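Local coordinates for protein toluene, o-xylene monooxygenase oxygenase subunit (Pseudomonas stutzeri, PDB 2INC) that forms part of the oxygenase component of a multicomponent monooxygenase that probably hydroxylates aromatic compounds such as toluene and o-xylene, at residues F56-K61 and W206-A211; D63-F68 and I138-T143; G131-H136 and Y150-H155; R196-K201 and P287-A292. One frame throughout, in Å; residues are numbered along the deposited sequence.

Contact 1: F56-K61 and W206-A211; sequences FDSPLK and WDWGEA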
loop_
_atom_site.group_PDB
_atom_site.type_symbol
_atom_site.label_atom_id
_atom_site.label_comp_id
_atom_site.label_asym_id
_atom_site.label_seq_id
_atom_site.Cartn_x
_atom_site.Cartn_y
_atom_site.Cartn_z
ATOM N N PHE B 56 24.297 15.204 -30.353
ATOM C CA PHE B 56 25.090 14.299 -31.201
ATOM C C PHE B 56 26.496 14.798 -31.499
ATOM O O PHE B 56 27.440 14.000 -31.443
ATOM C CB PHE B 56 24.344 13.885 -32.490
ATOM C CG PHE B 56 23.062 13.171 -32.206
ATOM C CD1 PHE B 56 23.064 12.058 -31.382
ATOM C CD2 PHE B 56 21.853 13.624 -32.704
ATOM C CE1 PHE B 56 21.875 11.387 -31.063
ATOM C CE2 PHE B 56 20.628 12.966 -32.380
ATOM C CZ PHE B 56 20.647 11.832 -31.583
ATOM N N ASP B 57 26.644 16.094 -31.734
ATOM C CA ASP B 57 27.973 16.630 -32.110
ATOM C C ASP B 57 28.876 17.067 -30.961
ATOM O O ASP B 57 29.927 17.709 -31.202
ATOM C CB ASP B 57 27.820 17.770 -33.067
ATOM C CG ASP B 57 27.312 17.318 -34.409
ATOM O OD1 ASP B 57 27.279 16.073 -34.676
ATOM O OD2 ASP B 57 26.904 18.207 -35.182
ATOM N N SER B 58 28.499 16.731 -29.725
ATOM C CA SER B 58 29.295 17.151 -28.581
ATOM C C SER B 58 30.671 16.503 -28.711
ATOM O O SER B 58 30.761 15.332 -29.084
ATOM C CB SER B 58 28.654 16.717 -27.268
ATOM O OG SER B 58 29.448 17.124 -26.169
ATOM N N PRO B 59 31.744 17.269 -28.418
ATOM C CA PRO B 59 33.089 16.654 -28.362
ATOM C C PRO B 59 33.291 15.632 -27.257
ATOM O O PRO B 59 34.279 14.879 -27.292
ATOM C CB PRO B 59 34.025 17.852 -28.137
ATOM C CG PRO B 59 33.144 18.951 -27.632
ATOM C CD PRO B 59 31.777 18.724 -28.197
ATOM N N LEU B 60 32.410 15.621 -26.247
ATOM C CA LEU B 60 32.450 14.558 -25.233
ATOM C C LEU B 60 31.816 13.276 -25.789
ATOM O O LEU B 60 30.602 13.197 -25.964
ATOM C CB LEU B 60 31.713 15.008 -23.970
ATOM C CG LEU B 60 31.886 14.114 -22.745
ATOM C CD1 LEU B 60 33.323 14.247 -22.199
ATOM C CD2 LEU B 60 30.876 14.537 -21.641
ATOM N N LYS B 61 32.628 12.251 -26.026
ATOM C CA LYS B 61 32.188 11.129 -26.843
ATOM C C LYS B 61 32.213 9.805 -26.123
ATOM O O LYS B 61 33.052 9.590 -25.280
ATOM C CB LYS B 61 33.016 11.049 -28.132
ATOM C CG LYS B 61 32.646 12.114 -29.137
ATOM C CD LYS B 61 33.664 12.127 -30.242
ATOM C CE LYS B 61 33.711 13.481 -30.892
ATOM N NZ LYS B 61 34.736 13.464 -31.965
ATOM N N TRP B 206 24.883 25.201 -24.417
ATOM C CA TRP B 206 23.835 24.258 -24.832
ATOM C C TRP B 206 24.327 22.840 -25.118
ATOM O O TRP B 206 23.544 21.881 -25.112
ATOM C CB TRP B 206 23.048 24.769 -26.042
ATOM C CG TRP B 206 22.551 26.147 -25.952
ATOM C CD1 TRP B 206 22.852 27.171 -26.811
ATOM C CD2 TRP B 206 21.586 26.662 -25.026
ATOM N NE1 TRP B 206 22.143 28.303 -26.464
ATOM C CE2 TRP B 206 21.357 28.016 -25.374
ATOM C CE3 TRP B 206 20.873 26.100 -23.947
ATOM C CZ2 TRP B 206 20.480 28.830 -24.666
ATOM C CZ3 TRP B 206 20.003 26.889 -23.245
ATOM C CH2 TRP B 206 19.804 28.265 -23.614
ATOM N N ASP B 207 25.624 22.708 -25.366
ATOM C CA ASP B 207 26.213 21.412 -25.604
ATOM C C ASP B 207 26.033 20.580 -24.350
ATOM O O ASP B 207 26.327 21.061 -23.260
ATOM C CB ASP B 207 27.673 21.610 -25.895
ATOM C CG ASP B 207 28.367 20.325 -26.181
ATOM O OD1 ASP B 207 28.574 20.037 -27.371
ATOM O OD2 ASP B 207 28.659 19.588 -25.230
ATOM N N TRP B 208 25.563 19.343 -24.474
ATOM C CA TRP B 208 25.224 18.604 -23.258
ATOM C C TRP B 208 26.414 18.451 -22.330
ATOM O O TRP B 208 26.277 18.610 -21.084
ATOM C CB TRP B 208 24.535 17.268 -23.560
ATOM C CG TRP B 208 25.463 16.094 -23.843
ATOM C CD1 TRP B 208 25.930 15.708 -25.032
ATOM C CD2 TRP B 208 26.035 15.213 -22.869
ATOM N NE1 TRP B 208 26.757 14.601 -24.889
ATOM C CE2 TRP B 208 26.832 14.289 -23.562
ATOM C CE3 TRP B 208 25.917 15.105 -21.479
ATOM C CZ2 TRP B 208 27.508 13.249 -22.919
ATOM C CZ3 TRP B 208 26.623 14.078 -20.816
ATOM C CH2 TRP B 208 27.419 13.182 -21.548
ATOM N N GLY B 209 27.582 18.164 -22.925
ATOM C CA GLY B 209 28.805 17.904 -22.124
ATOM C C GLY B 209 29.321 19.183 -21.495
ATOM O O GLY B 209 29.770 19.199 -20.357
ATOM N N GLU B 210 29.262 20.276 -22.230
ATOM C CA GLU B 210 29.585 21.573 -21.621
ATOM C C GLU B 210 28.629 21.964 -20.510
ATOM O O GLU B 210 29.051 22.556 -19.492
ATOM C CB GLU B 210 29.630 22.700 -22.637
ATOM C CG GLU B 210 30.441 23.839 -22.024
ATOM C CD GLU B 210 30.682 25.011 -22.955
ATOM O OE1 GLU B 210 30.156 25.009 -24.089
ATOM O OE2 GLU B 210 31.426 25.928 -22.530
ATOM N N ALA B 211 27.340 21.684 -20.712
ATOM C CA ALA B 211 26.314 22.005 -19.702
ATOM C C ALA B 211 26.555 21.251 -18.440
ATOM O O ALA B 211 26.538 21.827 -17.349
ATOM C CB ALA B 211 24.878 21.713 -20.245
HETATM O O HOH W 1 28.184 12.770 -26.893
#
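Asp-207 meets Ser-58 through their side chains: Ser-58 OG donates to Asp-207 OD2 over 2.8 Å and arrives on the syn lone pair of that oxygen. With CG anti to the backbone N (chi1 -179°), the Asp-207 carboxylate lies beside the amides that follow it. Its OD2 accepts from Glu-210 N at 3.1 Å on the anti side, 19° out of the carboxylate plane, and more weakly from Gly-209 N at 2.9 Å. The other oxygen, Asp-207 OD1, rests 3.6 Å from Pro-59 CD. Asp-207 is thus the N-cap of helix 208-237, one of the long helices of this ferritin-clan subunit, and the capping oxygen also ties down the loop that follows helix 46-56. Cutting this side chain back to alanine is likely to leave Glu-210 N and Gly-209 N without their capping oxygen and the Ser-58 hydroxyl without its acceptor. Next along the chain, the Trp-208 indole spans the loop: Ser-58 CB approaches Trp-208 CD1 at 3.7 Å, while Leu-60 CD2 lies 3.7 Å from Trp-208 CH2, both oblique to the ring. At the indole edge, in its plane, a water accepts from Trp-208 NE1 and donates to Leu-60 O at 2.6 Å. Gly-209, lacking a side chain, lets Ser-58 and Leu-60 come close to the helix backbone. Glu-210 turns to helix 274-299, where its OE2 binds Lys-284 and Trp-285.

Contact 2: D63-F68 and I138-T143; sequences DDWNAF and IAPAST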
loop_
_atom_site.group_PDB
_atom_site.type_symbol
_atom_site.label_atom_id
_atom_site.label_comp_id
_atom_site.label_asym_id
_atom_site.label_seq_id
_atom_site.Cartn_x
_atom_site.Cartn_y
_atom_site.Cartn_z
ATOM N N ASP B 63 30.783 5.446 -27.162
ATOM C CA ASP B 63 29.987 4.682 -28.141
ATOM C C ASP B 63 28.749 4.086 -27.518
ATOM O O ASP B 63 27.910 3.579 -28.232
ATOM C CB ASP B 63 30.740 3.505 -28.778
ATOM C CG ASP B 63 32.034 3.894 -29.445
ATOM O OD1 ASP B 63 32.900 2.980 -29.594
ATOM O OD2 ASP B 63 32.207 5.065 -29.843
ATOM N N ASP B 64 28.668 4.064 -26.186
ATOM C CA ASP B 64 27.481 3.503 -25.510
ATOM C C ASP B 64 27.105 4.262 -24.250
ATOM O O ASP B 64 27.294 3.765 -23.157
ATOM C CB ASP B 64 27.727 2.052 -25.145
ATOM C CG ASP B 64 26.441 1.321 -24.767
ATOM O OD1 ASP B 64 25.302 1.825 -25.058
ATOM O OD2 ASP B 64 26.568 0.220 -24.196
ATOM N N TRP B 65 26.557 5.466 -24.396
ATOM C CA TRP B 65 26.215 6.245 -23.207
ATOM C C TRP B 65 25.119 5.568 -22.408
ATOM O O TRP B 65 24.963 5.827 -21.208
ATOM C CB TRP B 65 25.729 7.632 -23.598
ATOM C CG TRP B 65 26.836 8.600 -23.994
ATOM C CD1 TRP B 65 26.978 9.229 -25.196
ATOM C CD2 TRP B 65 27.918 9.055 -23.169
ATOM N NE1 TRP B 65 28.090 10.048 -25.185
ATOM C CE2 TRP B 65 28.676 9.975 -23.949
ATOM C CE3 TRP B 65 28.320 8.784 -21.849
ATOM C CZ2 TRP B 65 29.816 10.599 -23.468
ATOM C CZ3 TRP B 65 29.473 9.421 -21.362
ATOM C CH2 TRP B 65 30.207 10.317 -22.189
ATOM N N ASN B 66 24.347 4.704 -23.057
ATOM C CA ASN B 66 23.363 3.879 -22.312
ATOM C C ASN B 66 23.902 2.935 -21.246
ATOM O O ASN B 66 23.123 2.512 -20.389
ATOM C CB ASN B 66 22.392 3.116 -23.219
ATOM C CG ASN B 66 21.229 4.017 -23.765
ATOM O OD1 ASN B 66 20.499 4.702 -23.023
ATOM N ND2 ASN B 66 21.045 3.948 -25.057
ATOM N N ALA B 67 25.206 2.607 -21.303
ATOM C CA ALA B 67 25.854 1.839 -20.249
ATOM C C ALA B 67 25.980 2.586 -18.905
ATOM O O ALA B 67 26.263 1.971 -17.895
ATOM C CB ALA B 67 27.229 1.336 -20.684
ATOM N N PHE B 68 25.762 3.892 -18.890
ATOM C CA PHE B 68 25.899 4.635 -17.657
ATOM C C PHE B 68 24.908 4.170 -16.598
ATOM O O PHE B 68 23.733 3.914 -16.892
ATOM C CB PHE B 68 25.676 6.150 -17.899
ATOM C CG PHE B 68 25.743 6.973 -16.625
ATOM C CD1 PHE B 68 26.971 7.182 -15.984
ATOM C CD2 PHE B 68 24.573 7.488 -16.026
ATOM C CE1 PHE B 68 27.047 7.903 -14.763
ATOM C CE2 PHE B 68 24.648 8.227 -14.834
ATOM C CZ PHE B 68 25.855 8.441 -14.204
ATOM N N ILE B 138 18.784 17.261 -22.809
ATOM C CA ILE B 138 19.777 17.119 -23.911
ATOM C C ILE B 138 20.776 15.958 -23.660
ATOM O O ILE B 138 21.556 15.619 -24.563
ATOM C CB ILE B 138 20.501 18.480 -24.091
ATOM C CG1 ILE B 138 21.201 18.680 -25.453
ATOM C CG2 ILE B 138 21.452 18.737 -22.910
ATOM C CD1 ILE B 138 20.269 18.640 -26.707
ATOM N N ALA B 139 20.753 15.341 -22.485
ATOM C CA ALA B 139 21.675 14.192 -22.250
ATOM C C ALA B 139 21.396 13.047 -23.237
ATOM O O ALA B 139 20.234 12.812 -23.614
ATOM C CB ALA B 139 21.550 13.651 -20.814
ATOM N N PRO B 140 22.460 12.294 -23.640
ATOM C CA PRO B 140 22.251 11.198 -24.588
ATOM C C PRO B 140 21.817 9.792 -24.100
ATOM O O PRO B 140 21.807 8.870 -24.923
ATOM C CB PRO B 140 23.623 11.079 -25.257
ATOM C CG PRO B 140 24.580 11.426 -24.134
ATOM C CD PRO B 140 23.895 12.446 -23.286
ATOM N N ALA B 141 21.504 9.588 -22.825
ATOM C CA ALA B 141 21.109 8.296 -22.284
ATOM C C ALA B 141 20.098 8.572 -21.181
ATOM O O ALA B 141 20.296 9.499 -20.368
ATOM C CB ALA B 141 22.257 7.610 -21.690
ATOM N N SER B 142 19.069 7.730 -21.097
ATOM C CA SER B 142 18.044 7.858 -20.048
ATOM C C SER B 142 18.585 7.758 -18.621
ATOM O O SER B 142 18.057 8.394 -17.688
ATOM C CB SER B 142 16.894 6.874 -20.309
ATOM O OG SER B 142 17.368 5.536 -20.323
ATOM N N THR B 143 19.645 7.004 -18.409
ATOM C CA THR B 143 20.202 6.903 -17.063
ATOM C C THR B 143 20.969 8.187 -16.685
ATOM O O THR B 143 20.998 8.543 -15.510
ATOM C CB THR B 143 21.167 5.713 -16.885
ATOM O OG1 THR B 143 22.079 5.714 -17.996
ATOM C CG2 THR B 143 20.390 4.387 -16.812
HETATM O O HOH W 2 18.584 6.238 -23.389
HETATM O O HOH W 3 20.494 3.889 -20.271
HETATM O O HOH W 4 19.872 7.089 -25.758
#
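The indole of Trp-65 carries Pro-140 over one face: Pro-140 CG stands 3.7 Å from the centroid of the five-membered ring of Trp-65, 25° off its normal, a CH-pi contact whose closest approach is 3.4 Å to Trp-65 CD1. Trp-208 meets the same indole edge to face. The second ring, that of Phe-68, is used at its edge, where Thr-143 OG1 comes within 3.6 Å of Phe-68 CD2 and the Thr-143 carbonyl carbon lies in the ring plane; Ala-263, Leu-264 and Met-267 of helix 241-268 also pack on this phenyl. Thr-143 sets OG1 between its backbone N and carbonyl carbon (chi1 47°), from where it donates to Phe-68 O over 2.7 Å, rising 46° out of the carbonyl plane. With a valine in its place, Phe-68 O is likely to lose the hydroxyl donor that ties the loop to the start of this helix. The contact fixes the loop before helix 76-99, including its 3-10 turn 65-67, to the short connection of a helical hairpin formed by helices 121-138 and 142-172. Ala-141 occupies the N-cap position of the second helix and presses its methyl CB to 3.3 Å from Trp-65 O. Its side chain has no polar atom to cap with; a water accepts from Ser-142 N, the first amide of the helix, at 2.8 Å and donates to Asn-66 OD1. A second water donates to Asn-66 OD1 at 2.9 Å and also to Asn-66 O, with a weak bond to Thr-143 OG1.

Contact 3: G131-H136 and Y150-H155; sequences GSVYIH and YETADH
Ser-132 and Thr-152 bring their hydroxyls together across two antiparallel helices, OG of Ser-132 lying 2.8 Å from OG1 of Thr-152. Ser-132 places OG in the crowded position between its backbone N and carbonyl carbon (chi1 62°), while Thr-152 keeps OG1 beside its own backbone N (chi1 -61°). Carbonyls one turn earlier, Leu-128 O for the serine and Ala-148 O for the threonine, are within reach as well, and the serine's single proton has two possible acceptors, Leu-128 O and Thr-152 OG1. The same Thr-152 torsion directs the methyl CG2 to Val-133 CB, 3.6 Å away. On the other flank, His-155 offers the edge of its imidazole, and its CD2 lies 3.0 Å from Ser-132 OG, near the ring plane. Glu-151, extended beyond CG, reaches past the serine with OE2 3.4 Å from Ser-132 CB; this oxygen takes a weak bond from His-155 NE2, whereas OE1 is held by Asn-216. The segment axes approach to 8.4 Å and cross at -164°, a close helical hairpin in the ferritin-clan bundle. Helix 208-237 packs against Ile-135, Glu-151 and His-155, helix 241-268 meets Glu-151 and Asp-154, and a chain of another protein packs on Val-133 and Thr-152.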
loop_
_atom_site.group_PDB
_atom_site.type_symbol
_atom_site.label_atom_id
_atom_site.label_comp_id
_atom_site.label_asym_id
_atom_site.label_seq_id
_atom_site.Cartn_x
_atom_site.Cartn_y
_atom_site.Cartn_z
ATOM N N GLY B 131 19.298 25.005 -14.770
ATOM C CA GLY B 131 20.545 24.381 -15.286
ATOM C C GLY B 131 20.450 22.894 -15.386
ATOM O O GLY B 131 20.703 22.303 -16.448
ATOM N N SER B 132 20.067 22.253 -14.292
ATOM C CA SER B 132 19.984 20.805 -14.298
ATOM C C SER B 132 18.818 20.239 -15.117
ATOM O O SER B 132 18.916 19.114 -15.657
ATOM C CB SER B 132 19.981 20.233 -12.849
ATOM O OG SER B 132 18.824 20.717 -12.170
ATOM N N VAL B 133 17.740 21.017 -15.294
ATOM C CA VAL B 133 16.620 20.508 -16.068
ATOM C C VAL B 133 16.937 20.697 -17.568
ATOM O O VAL B 133 16.365 20.015 -18.422
ATOM C CB VAL B 133 15.255 21.187 -15.666
ATOM C CG1 VAL B 133 15.071 22.450 -16.358
ATOM C CG2 VAL B 133 14.058 20.206 -15.834
ATOM N N TYR B 134 17.853 21.614 -17.879
ATOM C CA TYR B 134 18.382 21.628 -19.255
ATOM C C TYR B 134 19.244 20.402 -19.525
ATOM O O TYR B 134 19.045 19.724 -20.560
ATOM C CB TYR B 134 19.047 22.947 -19.654
ATOM C CG TYR B 134 19.565 22.819 -21.062
ATOM C CD1 TYR B 134 20.946 22.601 -21.303
ATOM C CD2 TYR B 134 18.689 22.769 -22.132
ATOM C CE1 TYR B 134 21.415 22.430 -22.613
ATOM C CE2 TYR B 134 19.172 22.579 -23.476
ATOM C CZ TYR B 134 20.523 22.415 -23.665
ATOM O OH TYR B 134 20.976 22.216 -24.975
ATOM N N ILE B 135 20.108 20.023 -18.594
ATOM C CA ILE B 135 20.897 18.754 -18.788
ATOM C C ILE B 135 19.964 17.567 -19.051
ATOM O O ILE B 135 20.199 16.748 -19.963
ATOM C CB ILE B 135 21.851 18.510 -17.602
ATOM C CG1 ILE B 135 22.842 19.683 -17.572
ATOM C CG2 ILE B 135 22.572 17.093 -17.647
ATOM C CD1 ILE B 135 23.750 19.874 -16.306
ATOM N N HIS B 136 18.913 17.462 -18.245
ATOM C CA HIS B 136 17.890 16.429 -18.429
ATOM C C HIS B 136 17.555 16.232 -19.888
ATOM O O HIS B 136 17.583 15.111 -20.383
ATOM C CB HIS B 136 16.625 16.823 -17.637
ATOM C CG HIS B 136 15.428 15.986 -17.945
ATOM N ND1 HIS B 136 14.790 15.233 -16.990
ATOM C CD2 HIS B 136 14.770 15.761 -19.107
ATOM C CE1 HIS B 136 13.760 14.610 -17.544
ATOM N NE2 HIS B 136 13.735 14.908 -18.830
ATOM N N TYR B 150 16.340 13.925 -10.906
ATOM C CA TYR B 150 16.263 13.937 -9.426
ATOM C C TYR B 150 17.073 15.116 -8.858
ATOM O O TYR B 150 16.710 15.695 -7.849
ATOM C CB TYR B 150 16.690 12.571 -8.835
ATOM C CG TYR B 150 15.855 11.448 -9.453
ATOM C CD1 TYR B 150 16.473 10.297 -9.951
ATOM C CD2 TYR B 150 14.470 11.587 -9.612
ATOM C CE1 TYR B 150 15.715 9.281 -10.549
ATOM C CE2 TYR B 150 13.687 10.557 -10.269
ATOM C CZ TYR B 150 14.351 9.401 -10.710
ATOM O OH TYR B 150 13.629 8.373 -11.367
ATOM N N GLU B 151 18.095 15.549 -9.580
ATOM C CA GLU B 151 18.889 16.688 -9.126
ATOM C C GLU B 151 18.053 17.958 -9.297
ATOM O O GLU B 151 18.090 18.870 -8.486
ATOM C CB GLU B 151 20.187 16.732 -9.946
ATOM C CG GLU B 151 20.992 18.064 -9.799
ATOM C CD GLU B 151 22.283 18.055 -10.636
ATOM O OE1 GLU B 151 22.913 16.988 -10.731
ATOM O OE2 GLU B 151 22.666 19.138 -11.131
ATOM N N THR B 152 17.306 18.021 -10.370
ATOM C CA THR B 152 16.417 19.192 -10.590
ATOM C C THR B 152 15.417 19.308 -9.434
ATOM O O THR B 152 15.149 20.421 -8.925
ATOM C CB THR B 152 15.694 19.092 -11.943
ATOM O OG1 THR B 152 16.708 19.063 -12.969
ATOM C CG2 THR B 152 14.855 20.321 -12.186
ATOM N N ALA B 153 14.814 18.163 -9.087
ATOM C CA ALA B 153 13.862 18.105 -7.972
ATOM C C ALA B 153 14.545 18.584 -6.703
ATOM O O ALA B 153 13.942 19.299 -5.905
ATOM C CB ALA B 153 13.321 16.700 -7.825
ATOM N N ASP B 154 15.777 18.127 -6.451
ATOM C CA ASP B 154 16.535 18.653 -5.288
ATOM C C ASP B 154 16.755 20.149 -5.335
ATOM O O ASP B 154 16.675 20.810 -4.299
ATOM C CB ASP B 154 17.896 17.983 -5.183
ATOM C CG ASP B 154 17.790 16.495 -4.896
ATOM O OD1 ASP B 154 18.795 15.784 -5.171
ATOM O OD2 ASP B 154 16.725 16.002 -4.412
ATOM N N HIS B 155 17.075 20.719 -6.494
ATOM C CA HIS B 155 17.316 22.152 -6.504
ATOM C C HIS B 155 15.993 22.860 -6.232
ATOM O O HIS B 155 15.983 23.909 -5.593
ATOM C CB HIS B 155 17.830 22.642 -7.890
ATOM C CG HIS B 155 19.220 22.148 -8.274
ATOM N ND1 HIS B 155 20.277 22.026 -7.393
ATOM C CD2 HIS B 155 19.702 21.763 -9.471
ATOM C CE1 HIS B 155 21.345 21.586 -8.029
ATOM N NE2 HIS B 155 21.028 21.430 -9.296
#

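Contact 4: R196-K201 and P287-A292; sequences RELIEK and PLADKA
Glu-197 is bound by lysines from both helices. Its OE1 forms a salt bridge with Lys-291 NZ of the facing helix, modelled at 2.5 Å, a length so short that its exact value is doubtful. Its OE2 accepts from Lys-201 NZ, one turn on in its own helix, at 2.8 Å through the anti lone pair. Beneath these charges Leu-288 enters with split methyls: CD2 touches Glu-197 CD at 3.7 Å, and CD1 lies 3.8 Å from Lys-201 CD, crossing that extended chain at about a right angle. Leu-198 packs deeper, with CD1 on Leu-288 CB at 3.8 Å and CD2 on Ala-292 CB at 4.1 Å. The Lys-291 chain bends at chi3 and chi4 to carry its ammonium back to the carboxylate. Segments 196-201 and 287-292, on helices 190-202 and 274-299, approach to 8.9 Å between axes, at 145°; Thr-219 and Val-218 of helix 208-237 back Leu-198 and Ala-289, and Trp-285 packs on Leu-198 and Lys-201. An aromatic side chain of another protein chain packs on Glu-197. With both ammonium groups, 6.4 Å apart from Lys-201 NZ to Lys-291 NZ, turned to one carboxylate, Glu-197 is likely to stay ionised as their shared counter-ion.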
loop_
_atom_site.group_PDB
_atom_site.type_symbol
_atom_site.label_atom_id
_atom_site.label_comp_id
_atom_site.label_asym_id
_atom_site.label_seq_id
_atom_site.Cartn_x
_atom_site.Cartn_y
_atom_site.Cartn_z
ATOM N N ARG B 196 26.093 35.523 -10.277
ATOM C CA ARG B 196 25.067 35.765 -11.269
ATOM C C ARG B 196 25.682 35.702 -12.681
ATOM O O ARG B 196 25.066 35.152 -13.596
ATOM C CB ARG B 196 24.488 37.126 -10.989
ATOM C CG ARG B 196 23.204 37.453 -11.741
ATOM C CD ARG B 196 22.884 38.917 -11.465
ATOM N NE ARG B 196 21.943 39.282 -12.459
ATOM C CZ ARG B 196 21.744 40.467 -12.990
ATOM N NH1 ARG B 196 22.422 41.553 -12.633
ATOM N NH2 ARG B 196 20.815 40.509 -13.915
ATOM N N GLU B 197 26.851 36.304 -12.888
ATOM C CA GLU B 197 27.535 36.205 -14.183
ATOM C C GLU B 197 27.813 34.764 -14.517
ATOM O O GLU B 197 27.526 34.329 -15.630
ATOM C CB GLU B 197 28.863 37.003 -14.171
ATOM C CG GLU B 197 29.637 36.914 -15.508
ATOM C CD GLU B 197 30.813 37.870 -15.607
ATOM O OE1 GLU B 197 31.204 38.530 -14.604
ATOM O OE2 GLU B 197 31.387 37.933 -16.705
ATOM N N LEU B 198 28.400 34.029 -13.573
ATOM C CA LEU B 198 28.679 32.613 -13.773
ATOM C C LEU B 198 27.421 31.810 -14.218
ATOM O O LEU B 198 27.417 31.167 -15.266
ATOM C CB LEU B 198 29.195 32.033 -12.474
ATOM C CG LEU B 198 29.408 30.509 -12.499
ATOM C CD1 LEU B 198 30.346 29.983 -13.641
ATOM C CD2 LEU B 198 29.884 30.042 -11.134
ATOM N N ILE B 199 26.358 31.868 -13.424
ATOM C CA ILE B 199 25.167 31.096 -13.749
ATOM C C ILE B 199 24.459 31.653 -15.020
ATOM O O ILE B 199 23.984 30.853 -15.817
ATOM C CB ILE B 199 24.202 30.953 -12.543
ATOM C CG1 ILE B 199 23.205 29.792 -12.779
ATOM C CG2 ILE B 199 23.358 32.185 -12.412
ATOM C CD1 ILE B 199 23.840 28.349 -13.076
ATOM N N GLU B 200 24.356 32.980 -15.244
ATOM C CA GLU B 200 23.738 33.401 -16.510
ATOM C C GLU B 200 24.466 32.883 -17.742
ATOM O O GLU B 200 23.812 32.470 -18.715
ATOM C CB GLU B 200 23.611 34.912 -16.624
ATOM C CG GLU B 200 22.562 35.444 -15.643
ATOM C CD GLU B 200 22.400 36.973 -15.715
ATOM O OE1 GLU B 200 23.045 37.645 -16.561
ATOM O OE2 GLU B 200 21.612 37.489 -14.902
ATOM N N LYS B 201 25.807 32.940 -17.730
ATOM C CA LYS B 201 26.588 32.400 -18.855
ATOM C C LYS B 201 26.486 30.893 -18.984
ATOM O O LYS B 201 26.304 30.368 -20.112
ATOM C CB LYS B 201 28.062 32.810 -18.760
ATOM C CG LYS B 201 28.218 34.336 -19.005
ATOM C CD LYS B 201 29.699 34.738 -18.957
ATOM C CE LYS B 201 29.776 36.184 -19.476
ATOM N NZ LYS B 201 31.140 36.861 -19.314
ATOM N N PRO B 287 37.723 30.142 -14.005
ATOM C CA PRO B 287 37.938 31.550 -13.609
ATOM C C PRO B 287 36.671 32.326 -13.192
ATOM O O PRO B 287 36.743 33.202 -12.310
ATOM C CB PRO B 287 38.481 32.191 -14.900
ATOM C CG PRO B 287 38.996 31.084 -15.706
ATOM C CD PRO B 287 38.118 29.922 -15.408
ATOM N N LEU B 288 35.533 32.036 -13.829
ATOM C CA LEU B 288 34.240 32.655 -13.415
ATOM C C LEU B 288 33.762 32.149 -12.078
ATOM O O LEU B 288 33.107 32.888 -11.336
ATOM C CB LEU B 288 33.135 32.394 -14.429
ATOM C CG LEU B 288 33.079 33.289 -15.660
ATOM C CD1 LEU B 288 32.005 32.786 -16.620
ATOM C CD2 LEU B 288 32.800 34.724 -15.273
ATOM N N ALA B 289 34.059 30.887 -11.784
ATOM C CA ALA B 289 33.757 30.307 -10.479
ATOM C C ALA B 289 34.627 30.951 -9.389
ATOM O O ALA B 289 34.153 31.208 -8.294
ATOM C CB ALA B 289 34.007 28.804 -10.490
ATOM N N ASP B 290 35.896 31.189 -9.695
ATOM C CA ASP B 290 36.760 31.957 -8.809
ATOM C C ASP B 290 36.185 33.311 -8.540
ATOM O O ASP B 290 36.066 33.686 -7.393
ATOM C CB ASP B 290 38.163 32.084 -9.364
ATOM C CG ASP B 290 38.932 30.766 -9.278
ATOM O OD1 ASP B 290 38.478 29.855 -8.538
ATOM O OD2 ASP B 290 39.993 30.641 -9.941
ATOM N N LYS B 291 35.833 34.047 -9.579
ATOM C CA LYS B 291 35.237 35.347 -9.394
ATOM C C LYS B 291 34.025 35.263 -8.452
ATOM O O LYS B 291 33.853 36.104 -7.573
ATOM C CB LYS B 291 34.791 35.917 -10.746
ATOM C CG LYS B 291 35.809 36.838 -11.436
ATOM C CD LYS B 291 35.189 37.616 -12.659
ATOM C CE LYS B 291 33.778 38.127 -12.354
ATOM N NZ LYS B 291 32.774 37.331 -13.105
ATOM N N ALA B 292 33.215 34.224 -8.620
ATOM C CA ALA B 292 31.985 34.013 -7.836
ATOM C C ALA B 292 32.229 33.893 -6.351
ATOM O O ALA B 292 31.604 34.614 -5.549
ATOM C CB ALA B 292 31.245 32.757 -8.381
#

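In the fold
Contacts 1 and 2 lie at one end of the bundle, their centres 12 Å apart, and touch directly: the Trp-208 indole packs on Trp-65, Pro-140 and Ile-138. Contact 3, about 17 Å from contact 1 between centres, lies near the centre of the folded chain and shares helix 142-172 with contact 2; Tyr-134 OH probably hydrogen-bonds to Trp-206 O. Contact 4 touches none of the others; its centre lies about 19 Å from that of contact 3, 20 Å from contact 1 and 28 Å from contact 2. Along the sequence, contacts 2 and 3 cross each other within the loop closed by contact 1, whereas contact 4 follows both in series and crosses contact 1. Together they tie loops and distant helices into one all-helical subunit.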